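Local coordinates for protein putative primosome component (Streptococcus pyogenes serotype M3, PDB 2QGZ) that probably binds ATP through a P-loop NTPase domain and acts as a helicase loader that helps place the replicative helicase on DNA during primosome assembly, at residues S117-I126 with S166-E175; V182-F192 with V212-I223. One frame throughout, in Å; residues are numbered along the deposited sequence.

Contact 1 of 2, residues S117-I126 with S166-E175; sequences SYRHIHLSDI and SYLLAAMAHE. With PO4 (phosphate ion), chain C; PO4 (phosphate ion), chain B.
Tyr118 reaches the start of helix 165-179, where its OH donates a 2.7 Å hydrogen bond to Ser166 OG. Tyr167 stands nearly perpendicular to that ring, its edge toward the Tyr118 face in a T-shaped pair with planes at 86°. Ile121 lays CD1 over a face of Tyr167, 3.7 Å from the ring centroid, as a CH-pi contact, and the same methyl touches Ala170 CB. Small residues let the loop come down tightly on the helix: Ala171 CA offers its hydrogen almost straight to Ile121 O, at 3.3 Å, and Ile126 CG1 packs on Ala171 CB.

Toward His122 and Glu175 the contact opens to solvent and turns polar. The rings of His122 and His174 lie oblique, planes at 40°, with His174 NE2 over one face of His122. Leu123 CD1 lies against the Glu175 carboxylate, and a water accepting from Leu123 N lies 2.7 Å from Glu175 OE1.

Ser166 OG sits between its backbone N and carbonyl carbon (chi1 61°), where it takes the tyrosine proton and gives its own to a phosphate, 2.8 Å from O4. Lys165 and Gly162 amides also bind phosphate, consistent with a Walker A loop in which Tyr118 probably helps set the rotation of the serine hydroxyl.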
loop_
_atom_site.group_PDB
_atom_site.type_symbol
_atom_site.label_atom_id
_atom_site.label_comp_id
_atom_site.label_asym_id
_atom_site.label_seq_id
_atom_site.Cartn_x
_atom_site.Cartn_y
_atom_site.Cartn_z
ATOM N N SER A 117 -1.293 12.124 10.138
ATOM C CA SER A 117 -2.723 11.959 9.896
ATOM C C SER A 117 -3.098 10.615 9.265
ATOM O O SER A 117 -4.217 10.150 9.442
ATOM C CB SER A 117 -3.256 13.101 9.034
ATOM O OG SER A 117 -2.568 13.159 7.802
ATOM N N TYR A 118 -2.165 9.984 8.552
ATOM C CA TYR A 118 -2.424 8.688 7.913
ATOM C C TYR A 118 -2.618 7.555 8.900
ATOM O O TYR A 118 -2.892 6.427 8.508
ATOM C CB TYR A 118 -1.285 8.296 6.973
ATOM C CG TYR A 118 -1.368 8.917 5.611
ATOM C CD1 TYR A 118 -0.849 10.184 5.367
ATOM C CD2 TYR A 118 -1.974 8.237 4.555
ATOM C CE1 TYR A 118 -0.930 10.760 4.103
ATOM C CE2 TYR A 118 -2.057 8.800 3.295
ATOM C CZ TYR A 118 -1.536 10.062 3.075
ATOM O OH TYR A 118 -1.644 10.637 1.826
ATOM N N ARG A 119 -2.469 7.859 10.178
ATOM C CA ARG A 119 -2.605 6.867 11.232
ATOM C C ARG A 119 -3.961 7.050 11.916
ATOM O O ARG A 119 -4.348 6.268 12.784
ATOM C CB ARG A 119 -1.446 7.053 12.222
ATOM C CG ARG A 119 -1.354 6.047 13.356
ATOM C CD ARG A 119 0.106 5.871 13.797
ATOM N NE ARG A 119 0.741 7.144 14.108
ATOM C CZ ARG A 119 2.013 7.421 13.848
ATOM N NH1 ARG A 119 2.786 6.508 13.274
ATOM N NH2 ARG A 119 2.506 8.617 14.143
ATOM N N HIS A 120 -4.694 8.081 11.494
ATOM C CA HIS A 120 -6.004 8.371 12.075
ATOM C C HIS A 120 -7.124 8.486 11.038
ATOM O O HIS A 120 -7.999 9.349 11.157
ATOM C CB HIS A 120 -5.934 9.667 12.898
ATOM C CG HIS A 120 -4.853 9.665 13.935
ATOM N ND1 HIS A 120 -4.850 8.798 15.008
ATOM C CD2 HIS A 120 -3.726 10.409 14.049
ATOM C CE1 HIS A 120 -3.769 9.010 15.738
ATOM N NE2 HIS A 120 -3.070 9.982 15.178
ATOM N N ILE A 121 -7.110 7.619 10.030
ATOM C CA ILE A 121 -8.145 7.645 8.998
ATOM C C ILE A 121 -9.088 6.460 9.151
ATOM O O ILE A 121 -8.655 5.310 9.121
ATOM C CB ILE A 121 -7.525 7.620 7.588
ATOM C CG1 ILE A 121 -6.568 8.807 7.439
ATOM C CG2 ILE A 121 -8.616 7.700 6.539
ATOM C CD1 ILE A 121 -5.895 8.897 6.099
ATOM N N HIS A 122 -10.379 6.748 9.314
ATOM C CA HIS A 122 -11.387 5.701 9.483
ATOM C C HIS A 122 -12.188 5.429 8.205
ATOM O O HIS A 122 -12.251 6.262 7.297
ATOM C CB HIS A 122 -12.384 6.080 10.591
ATOM C CG HIS A 122 -11.752 6.447 11.900
ATOM N ND1 HIS A 122 -10.953 7.560 12.058
ATOM C CD2 HIS A 122 -11.855 5.882 13.128
ATOM C CE1 HIS A 122 -10.594 7.666 13.326
ATOM N NE2 HIS A 122 -11.130 6.661 13.996
ATOM N N LEU A 123 -12.827 4.265 8.151
ATOM C CA LEU A 123 -13.644 3.905 6.998
ATOM C C LEU A 123 -14.729 4.944 6.746
ATOM O O LEU A 123 -15.116 5.174 5.608
ATOM C CB LEU A 123 -14.315 2.548 7.216
ATOM C CG LEU A 123 -13.416 1.317 7.237
ATOM C CD1 LEU A 123 -14.259 0.115 7.609
ATOM C CD2 LEU A 123 -12.740 1.140 5.870
ATOM N N SER A 124 -15.233 5.554 7.812
ATOM C CA SER A 124 -16.283 6.563 7.693
ATOM C C SER A 124 -15.831 7.839 6.982
ATOM O O SER A 124 -16.663 8.600 6.487
ATOM C CB SER A 124 -16.827 6.914 9.082
ATOM O OG SER A 124 -15.772 7.171 10.000
ATOM N N ASP A 125 -14.520 8.075 6.926
ATOM C CA ASP A 125 -13.989 9.271 6.267
ATOM C C ASP A 125 -13.858 9.093 4.761
ATOM O O ASP A 125 -13.526 10.045 4.058
ATOM C CB ASP A 125 -12.600 9.643 6.819
ATOM C CG ASP A 125 -12.621 9.988 8.301
ATOM O OD1 ASP A 125 -13.470 10.817 8.725
ATOM O OD2 ASP A 125 -11.776 9.434 9.043
ATOM N N ILE A 126 -14.104 7.880 4.272
ATOM C CA ILE A 126 -13.978 7.585 2.844
ATOM C C ILE A 126 -15.274 7.793 2.062
ATOM O O ILE A 126 -16.320 7.252 2.420
ATOM C CB ILE A 126 -13.512 6.119 2.621
ATOM C CG1 ILE A 126 -12.209 5.858 3.379
ATOM C CG2 ILE A 126 -13.346 5.849 1.144
ATOM C CD1 ILE A 126 -11.115 6.896 3.143
ATOM N N SER A 166 -4.445 6.890 -1.192
ATOM C CA SER A 166 -3.692 6.488 -0.010
ATOM C C SER A 166 -4.569 6.502 1.248
ATOM O O SER A 166 -4.388 5.685 2.155
ATOM C CB SER A 166 -2.464 7.399 0.178
ATOM O OG SER A 166 -2.836 8.764 0.355
ATOM N N TYR A 167 -5.521 7.425 1.304
ATOM C CA TYR A 167 -6.428 7.524 2.449
ATOM C C TYR A 167 -7.284 6.268 2.590
ATOM O O TYR A 167 -7.442 5.730 3.692
ATOM C CB TYR A 167 -7.330 8.751 2.295
ATOM C CG TYR A 167 -6.717 10.035 2.814
ATOM C CD1 TYR A 167 -5.351 10.278 2.703
ATOM C CD2 TYR A 167 -7.509 11.020 3.392
ATOM C CE1 TYR A 167 -4.789 11.470 3.155
ATOM C CE2 TYR A 167 -6.959 12.219 3.844
ATOM C CZ TYR A 167 -5.599 12.437 3.722
ATOM O OH TYR A 167 -5.055 13.626 4.165
ATOM N N LEU A 168 -7.830 5.812 1.465
ATOM C CA LEU A 168 -8.665 4.613 1.411
ATOM C C LEU A 168 -7.898 3.421 2.013
ATOM O O LEU A 168 -8.426 2.673 2.834
ATOM C CB LEU A 168 -9.023 4.310 -0.046
ATOM C CG LEU A 168 -10.183 3.391 -0.433
ATOM C CD1 LEU A 168 -9.782 2.639 -1.687
ATOM C CD2 LEU A 168 -10.522 2.405 0.665
ATOM N N LEU A 169 -6.653 3.251 1.583
ATOM C CA LEU A 169 -5.801 2.171 2.068
ATOM C C LEU A 169 -5.446 2.380 3.538
ATOM O O LEU A 169 -5.328 1.420 4.299
ATOM C CB LEU A 169 -4.540 2.086 1.201
ATOM C CG LEU A 169 -4.493 0.997 0.120
ATOM C CD1 LEU A 169 -5.865 0.775 -0.488
ATOM C CD2 LEU A 169 -3.469 1.380 -0.946
ATOM N N ALA A 170 -5.284 3.635 3.943
ATOM C CA ALA A 170 -4.985 3.928 5.339
ATOM C C ALA A 170 -6.206 3.563 6.195
ATOM O O ALA A 170 -6.067 3.101 7.341
ATOM C CB ALA A 170 -4.648 5.389 5.509
ATOM N N ALA A 171 -7.401 3.768 5.646
ATOM C CA ALA A 171 -8.616 3.438 6.382
ATOM C C ALA A 171 -8.701 1.925 6.564
ATOM O O ALA A 171 -9.208 1.429 7.580
ATOM C CB ALA A 171 -9.839 3.942 5.639
ATOM N N MET A 172 -8.220 1.193 5.564
ATOM C CA MET A 172 -8.218 -0.268 5.622
ATOM C C MET A 172 -7.259 -0.690 6.740
ATOM O O MET A 172 -7.573 -1.583 7.522
ATOM C CB MET A 172 -7.753 -0.863 4.283
ATOM C CG MET A 172 -7.770 -2.381 4.222
ATOM S SD MET A 172 -6.859 -3.040 2.790
ATOM C CE MET A 172 -5.151 -2.606 3.275
ATOM N N ALA A 173 -6.098 -0.040 6.817
ATOM C CA ALA A 173 -5.108 -0.360 7.850
ATOM C C ALA A 173 -5.671 -0.091 9.246
ATOM O O ALA A 173 -5.410 -0.837 10.189
ATOM C CB ALA A 173 -3.827 0.465 7.640
ATOM N N HIS A 174 -6.441 0.983 9.371
ATOM C CA HIS A 174 -7.028 1.342 10.652
ATOM C C HIS A 174 -8.082 0.325 11.075
ATOM O O HIS A 174 -8.200 0.005 12.255
ATOM C CB HIS A 174 -7.647 2.732 10.573
ATOM C CG HIS A 174 -7.962 3.325 11.908
ATOM N ND1 HIS A 174 -9.056 2.940 12.655
ATOM C CD2 HIS A 174 -7.307 4.257 12.643
ATOM C CE1 HIS A 174 -9.060 3.612 13.795
ATOM N NE2 HIS A 174 -8.011 4.415 13.812
ATOM N N GLU A 175 -8.836 -0.192 10.110
ATOM C CA GLU A 175 -9.874 -1.170 10.397
ATOM C C GLU A 175 -9.246 -2.537 10.711
ATOM O O GLU A 175 -9.767 -3.298 11.531
ATOM C CB GLU A 175 -10.819 -1.268 9.204
ATOM C CG GLU A 175 -12.133 -1.955 9.475
ATOM C CD GLU A 175 -13.060 -1.153 10.375
ATOM O OE1 GLU A 175 -12.947 0.095 10.426
ATOM O OE2 GLU A 175 -13.931 -1.776 11.016
HETATM P P PO4 C . -15.458 5.018 12.351
HETATM O O1 PO4 C . -14.378 4.606 13.332
HETATM O O2 PO4 C . -15.075 4.544 10.975
HETATM O O3 PO4 C . -16.769 4.399 12.748
HETATM O O4 PO4 C . -15.602 6.524 12.368
HETATM P P PO4 B . -3.534 9.915 -3.176
HETATM O O1 PO4 B . -2.636 8.723 -3.203
HETATM O O2 PO4 B . -2.790 11.106 -3.693
HETATM O O3 PO4 B . -4.735 9.667 -4.053
HETATM O O4 PO4 B . -3.980 10.158 -1.782
HETATM O O HOH W 1 -13.338 2.745 10.865
#

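Contact 2 of 2, residues V182-F192 with V212-I223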
loop_
_atom_site.group_PDB
_atom_site.type_symbol
_atom_site.label_atom_id
_atom_site.label_comp_id
_atom_site.label_asym_id
_atom_site.label_seq_id
_atom_site.Cartn_x
_atom_site.Cartn_y
_atom_site.Cartn_z
ATOM N N VAL A 182 -3.855 -6.883 13.664
ATOM C CA VAL A 182 -2.747 -6.766 12.729
ATOM C C VAL A 182 -2.120 -5.392 12.540
ATOM O O VAL A 182 -2.802 -4.369 12.514
ATOM C CB VAL A 182 -3.172 -7.314 11.350
ATOM C CG1 VAL A 182 -4.459 -6.648 10.909
ATOM C CG2 VAL A 182 -2.068 -7.087 10.330
ATOM N N SER A 183 -0.797 -5.397 12.406
ATOM C CA SER A 183 -0.013 -4.188 12.190
ATOM C C SER A 183 0.114 -3.986 10.687
ATOM O O SER A 183 0.171 -4.945 9.926
ATOM C CB SER A 183 1.391 -4.337 12.792
ATOM O OG SER A 183 1.343 -4.569 14.191
ATOM N N THR A 184 0.155 -2.736 10.263
ATOM C CA THR A 184 0.285 -2.418 8.854
ATOM C C THR A 184 1.329 -1.331 8.758
ATOM O O THR A 184 1.496 -0.547 9.691
ATOM C CB THR A 184 -1.046 -1.875 8.260
ATOM O OG1 THR A 184 -2.048 -2.899 8.279
ATOM C CG2 THR A 184 -0.845 -1.421 6.821
ATOM N N THR A 185 2.047 -1.295 7.642
ATOM C CA THR A 185 3.040 -0.262 7.429
ATOM C C THR A 185 2.662 0.487 6.168
ATOM O O THR A 185 2.465 -0.115 5.109
ATOM C CB THR A 185 4.456 -0.830 7.255
ATOM O OG1 THR A 185 4.881 -1.432 8.482
ATOM C CG2 THR A 185 5.434 0.281 6.887
ATOM N N LEU A 186 2.535 1.802 6.302
ATOM C CA LEU A 186 2.206 2.674 5.183
ATOM C C LEU A 186 3.528 3.356 4.863
ATOM O O LEU A 186 4.106 4.033 5.702
ATOM C CB LEU A 186 1.159 3.696 5.613
ATOM C CG LEU A 186 -0.138 3.083 6.148
ATOM C CD1 LEU A 186 -0.911 4.107 6.961
ATOM C CD2 LEU A 186 -0.964 2.593 4.987
ATOM N N LEU A 187 4.002 3.176 3.643
ATOM C CA LEU A 187 5.284 3.724 3.250
ATOM C C LEU A 187 5.235 4.566 1.981
ATOM O O LEU A 187 4.677 4.146 0.972
ATOM C CB LEU A 187 6.255 2.553 3.089
ATOM C CG LEU A 187 7.630 2.707 2.453
ATOM C CD1 LEU A 187 8.536 1.605 2.978
ATOM C CD2 LEU A 187 7.517 2.643 0.930
ATOM N N HIS A 188 5.813 5.761 2.035
ATOM C CA HIS A 188 5.843 6.627 0.861
ATOM C C HIS A 188 7.079 6.206 0.071
ATOM O O HIS A 188 8.194 6.614 0.394
ATOM C CB HIS A 188 5.950 8.095 1.274
ATOM C CG HIS A 188 5.797 9.051 0.133
ATOM N ND1 HIS A 188 6.797 9.916 -0.255
ATOM C CD2 HIS A 188 4.761 9.267 -0.714
ATOM C CE1 HIS A 188 6.383 10.625 -1.293
ATOM N NE2 HIS A 188 5.151 10.249 -1.590
ATOM N N PHE A 189 6.871 5.392 -0.962
ATOM C CA PHE A 189 7.970 4.867 -1.771
ATOM C C PHE A 189 9.042 5.856 -2.241
ATOM O O PHE A 189 10.231 5.646 -1.988
ATOM C CB PHE A 189 7.437 4.100 -2.987
ATOM C CG PHE A 189 8.487 3.275 -3.663
ATOM C CD1 PHE A 189 9.030 2.163 -3.024
ATOM C CD2 PHE A 189 8.991 3.645 -4.909
ATOM C CE1 PHE A 189 10.061 1.437 -3.612
ATOM C CE2 PHE A 189 10.025 2.922 -5.508
ATOM C CZ PHE A 189 10.560 1.820 -4.858
ATOM N N PRO A 190 8.648 6.931 -2.946
ATOM C CA PRO A 190 9.646 7.904 -3.415
ATOM C C PRO A 190 10.638 8.351 -2.327
ATOM O O PRO A 190 11.819 8.554 -2.609
ATOM C CB PRO A 190 8.788 9.052 -3.932
ATOM C CG PRO A 190 7.585 8.331 -4.475
ATOM C CD PRO A 190 7.295 7.313 -3.389
ATOM N N SER A 191 10.164 8.494 -1.090
ATOM C CA SER A 191 11.029 8.910 0.015
ATOM C C SER A 191 11.855 7.752 0.559
ATOM O O SER A 191 12.989 7.941 0.989
ATOM C CB SER A 191 10.203 9.508 1.153
ATOM O OG SER A 191 9.501 10.652 0.708
ATOM N N PHE A 192 11.278 6.558 0.550
ATOM C CA PHE A 192 11.970 5.371 1.031
ATOM C C PHE A 192 13.131 5.055 0.088
ATOM O O PHE A 192 14.233 4.747 0.530
ATOM C CB PHE A 192 10.997 4.193 1.074
ATOM C CG PHE A 192 11.635 2.879 1.412
ATOM C CD1 PHE A 192 11.929 2.552 2.729
ATOM C CD2 PHE A 192 11.917 1.954 0.408
ATOM C CE1 PHE A 192 12.493 1.315 3.047
ATOM C CE2 PHE A 192 12.483 0.714 0.709
ATOM C CZ PHE A 192 12.770 0.392 2.032
ATOM N N VAL A 212 10.463 -3.464 7.194
ATOM C CA VAL A 212 9.457 -3.299 6.161
ATOM C C VAL A 212 9.042 -4.565 5.414
ATOM O O VAL A 212 7.858 -4.776 5.162
ATOM C CB VAL A 212 9.945 -2.228 5.146
ATOM C CG1 VAL A 212 9.251 -2.379 3.813
ATOM C CG2 VAL A 212 9.709 -0.845 5.720
ATOM N N LYS A 213 9.998 -5.418 5.068
ATOM C CA LYS A 213 9.663 -6.610 4.305
ATOM C C LYS A 213 8.873 -7.699 5.016
ATOM O O LYS A 213 8.185 -8.475 4.364
ATOM C CB LYS A 213 10.923 -7.225 3.691
ATOM C CG LYS A 213 11.881 -7.877 4.664
ATOM C CD LYS A 213 12.901 -8.697 3.886
ATOM C CE LYS A 213 14.026 -9.214 4.769
ATOM N NZ LYS A 213 13.525 -9.985 5.933
ATOM N N ASN A 214 8.951 -7.772 6.338
ATOM C CA ASN A 214 8.220 -8.826 7.026
ATOM C C ASN A 214 6.940 -8.397 7.742
ATOM O O ASN A 214 6.344 -9.199 8.462
ATOM C CB ASN A 214 9.145 -9.566 8.006
ATOM C CG ASN A 214 8.598 -10.945 8.399
ATOM O OD1 ASN A 214 8.250 -11.752 7.532
ATOM N ND2 ASN A 214 8.524 -11.217 9.705
ATOM N N VAL A 215 6.499 -7.154 7.555
ATOM C CA VAL A 215 5.268 -6.723 8.207
ATOM C C VAL A 215 4.080 -7.472 7.601
ATOM O O VAL A 215 4.067 -7.778 6.411
ATOM C CB VAL A 215 5.044 -5.208 8.071
ATOM C CG1 VAL A 215 6.165 -4.461 8.790
ATOM C CG2 VAL A 215 4.971 -4.810 6.596
ATOM N N PRO A 216 3.069 -7.787 8.418
ATOM C CA PRO A 216 1.884 -8.514 7.947
ATOM C C PRO A 216 1.217 -7.939 6.700
ATOM O O PRO A 216 0.817 -8.683 5.807
ATOM C CB PRO A 216 0.962 -8.478 9.157
ATOM C CG PRO A 216 1.932 -8.490 10.304
ATOM C CD PRO A 216 2.959 -7.486 9.857
ATOM N N VAL A 217 1.083 -6.622 6.657
ATOM C CA VAL A 217 0.455 -5.943 5.533
ATOM C C VAL A 217 1.281 -4.706 5.234
ATOM O O VAL A 217 1.529 -3.893 6.119
ATOM C CB VAL A 217 -0.976 -5.499 5.866
ATOM C CG1 VAL A 217 -1.559 -4.741 4.702
ATOM C CG2 VAL A 217 -1.832 -6.695 6.178
ATOM N N LEU A 218 1.690 -4.568 3.980
ATOM C CA LEU A 218 2.520 -3.453 3.560
ATOM C C LEU A 218 1.849 -2.639 2.457
ATOM O O LEU A 218 1.334 -3.202 1.476
ATOM C CB LEU A 218 3.869 -3.987 3.067
ATOM C CG LEU A 218 4.842 -2.947 2.515
ATOM C CD1 LEU A 218 5.269 -1.985 3.627
ATOM C CD2 LEU A 218 6.054 -3.657 1.930
ATOM N N ILE A 219 1.853 -1.320 2.625
ATOM C CA ILE A 219 1.263 -0.417 1.652
ATOM C C ILE A 219 2.395 0.416 1.052
ATOM O O ILE A 219 3.067 1.153 1.773
ATOM C CB ILE A 219 0.270 0.576 2.314
ATOM C CG1 ILE A 219 -0.782 -0.165 3.152
ATOM C CG2 ILE A 219 -0.356 1.469 1.244
ATOM C CD1 ILE A 219 -1.687 -1.076 2.376
ATOM N N LEU A 220 2.611 0.305 -0.254
ATOM C CA LEU A 220 3.656 1.085 -0.918
ATOM C C LEU A 220 2.991 2.265 -1.649
ATOM O O LEU A 220 2.546 2.127 -2.790
ATOM C CB LEU A 220 4.425 0.199 -1.910
ATOM C CG LEU A 220 5.100 -1.018 -1.274
ATOM C CD1 LEU A 220 5.706 -1.887 -2.344
ATOM C CD2 LEU A 220 6.174 -0.574 -0.300
ATOM N N ASP A 221 2.920 3.414 -0.979
ATOM C CA ASP A 221 2.292 4.611 -1.536
ATOM C C ASP A 221 3.029 5.223 -2.727
ATOM O O ASP A 221 4.247 5.355 -2.732
ATOM C CB ASP A 221 2.095 5.660 -0.443
ATOM C CG ASP A 221 1.474 6.941 -0.970
ATOM O OD1 ASP A 221 0.398 6.879 -1.604
ATOM O OD2 ASP A 221 2.062 8.020 -0.738
ATOM N N ASP A 222 2.229 5.611 -3.714
ATOM C CA ASP A 222 2.646 6.170 -4.993
ATOM C C ASP A 222 3.980 5.685 -5.530
ATOM O O ASP A 222 4.972 6.412 -5.604
ATOM C CB ASP A 222 2.565 7.712 -5.013
ATOM C CG ASP A 222 3.698 8.377 -4.280
ATOM O OD1 ASP A 222 3.979 9.561 -4.582
ATOM O OD2 ASP A 222 4.297 7.727 -3.395
ATOM N N ILE A 223 3.975 4.416 -5.909
ATOM C CA ILE A 223 5.133 3.790 -6.493
ATOM C C ILE A 223 5.247 4.501 -7.846
ATOM O O ILE A 223 4.269 5.070 -8.339
ATOM C CB ILE A 223 4.881 2.282 -6.674
ATOM C CG1 ILE A 223 6.156 1.590 -7.145
ATOM C CG2 ILE A 223 3.714 2.064 -7.625
ATOM C CD1 ILE A 223 6.026 0.087 -7.216
#
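Thr185 and Ile219 bond through their backbones, Thr185 O receiving Ile219 N at 2.8 Å, and so join two neighbouring parallel strands, 184-188 and 217-221, in the central sheet of a P-loop NTPase fold. Thr185 N bonds to Val217 O; Leu187 repeats the pattern with Ile219 O and Asp221 N. The short strand axes diverge by only 18°.

On the sheet face that carries Leu186 and Ile219, the two side chains lie side by side and point the same way, with Leu186 CD2 3.3 Å from Ile219 CG1. Thr184 CG2 extends the row to the same isoleucine. On the other face Leu187 spreads its branches: CD2 meets Leu220 CD2, while CD1 is shared between Val212 CG2 and a face of the Phe192 ring. Beside it, Thr185 OG1 packs against Val215 CG1.

At the C-terminal ends Phe189 N bonds to Asp221 O at 3.2 Å as helix 189-197 begins. His188, the N-cap, extends anti to its own N (chi1 -172°), which puts Asp221 OD2 at its ring edge, in plane and 3.0 Å from CD2. Its NE2 makes a weak, bent hydrogen bond to Asp222 OD1, 3.3 Å long. Pro190 CD sits above the centre of that ring, and ND1 pairs with Ser191 OG at 3.0 Å.

One shell out, strand 109-112 bonds to the far edge of 184-188, and Phe252 of strand 251-255 packs on Val217 and Ile219. Helix 165-179 lies over the face of Thr184 and Ile219, through Ala173 and Leu169. Asp221 and Asp222 close a hydrophobic strand, consistent with a Walker B motif. Asp221 keeps its carboxylate near the bound phosphate, OD1 tied by a hydrogen bond to Thr254 OG1.

In the fold
From the N terminus, the chain leaves strand 109-112 and lays 117-126 in the loop before helix 131-146; contact 1 closes when it returns, after strand 154-158, as helix 165-179. That helix leads directly into strand 184-188, where contact 2 opens, to close at strand 217-221 after helices 189-197 and 210-213. The two loops therefore run in series, neither nested nor crossed. They meet at the sheet face under helix 165-179: Ser166 CB packs on Asp221 OD1, and Tyr118 O touches Leu186 CD1. Together they join the early loop, the probable phosphate-binding helix and the central strands around one putative nucleotide site.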